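Local atomic coordinates of cellulose biosynthesis protein BcsG (Salmonella typhimurium LT2, PDB entry 5OLT), a protein that is required for cellulose biosynthesis in its full-length membrane-bound form, of which this is the zinc-binding extramembrane domain, assigned to the alkaline phosphatase family. Residues Lys45-Pro49 and Ser322-Val326. Residues are numbered along the deposited sequence; the frame is centred on the assembly and turned at random. Where two conformers were deposited one is given.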
loop_
_atom_site.group_PDB
_atom_site.type_symbol
_atom_site.label_atom_id
_atom_site.label_comp_id
_atom_site.label_asym_id
_atom_site.label_seq_id
_atom_site.Cartn_x
_atom_site.Cartn_y
_atom_site.Cartn_z
ATOM N N LYS A 45 4.201 8.780 13.862
ATOM C CA LYS A 45 5.242 8.760 12.841
ATOM C C LYS A 45 6.126 7.565 13.104
ATOM O O LYS A 45 6.245 7.096 14.240
ATOM C CB LYS A 45 6.039 10.075 12.805
ATOM C CG LYS A 45 6.970 10.289 13.971
ATOM C CD LYS A 45 7.877 11.491 13.723
ATOM C CE LYS A 45 9.002 11.533 14.762
ATOM N NZ LYS A 45 10.072 12.528 14.458
ATOM N N THR A 46 6.706 7.088 12.020
ATOM C CA THR A 46 7.807 6.142 12.092
ATOM C C THR A 46 9.066 6.938 12.341
ATOM O O THR A 46 9.368 7.891 11.655
ATOM C CB THR A 46 7.950 5.424 10.759
ATOM O OG1 THR A 46 6.676 4.911 10.410
ATOM C CG2 THR A 46 8.963 4.309 10.865
ATOM N N THR A 47 9.841 6.533 13.312
ATOM C CA THR A 47 11.145 7.221 13.439
ATOM C C THR A 47 12.238 6.429 12.737
ATOM O O THR A 47 12.490 5.276 13.091
ATOM C CB THR A 47 11.507 7.500 14.893
ATOM O OG1 THR A 47 10.497 8.361 15.431
ATOM C CG2 THR A 47 12.838 8.217 14.989
ATOM N N PHE A 48 12.799 7.037 11.696
ATOM C CA PHE A 48 14.011 6.518 11.043
ATOM C C PHE A 48 15.266 6.887 11.830
ATOM O O PHE A 48 15.298 7.927 12.499
ATOM C CB PHE A 48 14.084 6.990 9.597
ATOM C CG PHE A 48 13.167 6.229 8.687
ATOM C CD1 PHE A 48 11.794 6.520 8.645
ATOM C CD2 PHE A 48 13.667 5.191 7.893
ATOM C CE1 PHE A 48 10.960 5.785 7.834
ATOM C CE2 PHE A 48 12.827 4.438 7.096
ATOM C CZ PHE A 48 11.461 4.748 7.040
ATOM N N PRO A 49 16.305 6.036 11.767
ATOM C CA PRO A 49 17.569 6.422 12.426
ATOM C C PRO A 49 18.197 7.641 11.757
ATOM O O PRO A 49 17.953 7.900 10.565
ATOM C CB PRO A 49 18.472 5.211 12.188
ATOM C CG PRO A 49 17.881 4.520 10.993
ATOM C CD PRO A 49 16.391 4.709 11.134
ATOM N N SER A 322 5.481 1.396 6.525
ATOM C CA SER A 322 6.612 2.195 6.922
ATOM C C SER A 322 7.335 1.566 8.126
ATOM O O SER A 322 8.594 1.556 8.162
ATOM C CB SER A 322 6.176 3.638 7.189
ATOM O OG SER A 322 7.312 4.417 7.555
ATOM N N GLU A 323 6.575 1.059 9.105
ATOM C CA GLU A 323 7.239 0.411 10.236
ATOM C C GLU A 323 8.043 -0.814 9.826
ATOM O O GLU A 323 9.169 -0.995 10.295
ATOM C CB GLU A 323 6.189 0.019 11.269
ATOM C CG GLU A 323 6.763 -0.644 12.502
ATOM C CD GLU A 323 7.706 0.200 13.291
ATOM O OE1 GLU A 323 7.595 1.445 13.262
ATOM O OE2 GLU A 323 8.564 -0.411 13.991
ATOM N N LEU A 324 7.506 -1.635 8.920
ATOM C CA LEU A 324 8.283 -2.783 8.466
ATOM C C LEU A 324 9.548 -2.350 7.739
ATOM O O LEU A 324 10.613 -2.981 7.930
ATOM C CB LEU A 324 7.427 -3.690 7.552
ATOM C CG LEU A 324 6.397 -4.554 8.313
ATOM C CD1 LEU A 324 5.406 -5.136 7.326
ATOM C CD2 LEU A 324 7.067 -5.670 9.137
ATOM N N VAL A 325 9.478 -1.263 6.956
ATOM C CA VAL A 325 10.669 -0.713 6.312
ATOM C C VAL A 325 11.703 -0.271 7.348
ATOM O O VAL A 325 12.888 -0.601 7.192
ATOM C CB VAL A 325 10.325 0.406 5.280
ATOM C CG1 VAL A 325 11.607 1.058 4.724
ATOM C CG2 VAL A 325 9.469 -0.186 4.142
ATOM N N VAL A 326 11.302 0.468 8.379
ATOM C CA VAL A 326 12.333 0.892 9.305
ATOM C C VAL A 326 12.946 -0.322 10.027
ATOM O O VAL A 326 14.164 -0.322 10.246
ATOM C CB VAL A 326 11.824 2.004 10.230
ATOM C CG1 VAL A 326 11.015 1.452 11.379
ATOM C CG2 VAL A 326 12.964 2.862 10.734
HETATM O O HOH W 1 5.782 3.302 12.298
#
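T46 and F48 lay an extended loop against helix 318-328, which packs on the central mixed sheet of this alkaline phosphatase-family domain; the loop links helix 27-42 to strand 60-66. T46 and V326 were each modelled in two conformers, and their contacts here are those of one. The polar contacts lie at the T46 end of the loop. Buried S322 OG is gripped by two hydroxyls, T46 OG1 at 3.0 Å and that of S113, while the backbone of T46 is hydrogen-bonded to S113. T46 OG1 has a second partner, a water at 2.6 Å, and that water donates to E323 OE1 at 2.8 Å. E323 OE2 makes a salt bridge with R327 one turn on.

The apolar half centres on V326. A chi1 of -51° puts T46 OG1 beside the backbone N and CG2 on the far side from it, where this methyl meets V326 CG1 tip to tip, 3.6 Å apart. V326 CG2 instead sits over one face of the F48 ring, offset toward the rim, in a CH-pi contact 3.9 Å from the centroid. At the ring's edge lie S322 OG and V325 CG1. The same V326 CG2 lies 3.9 Å from P49 CD and comes within 3.4 Å of T47 O.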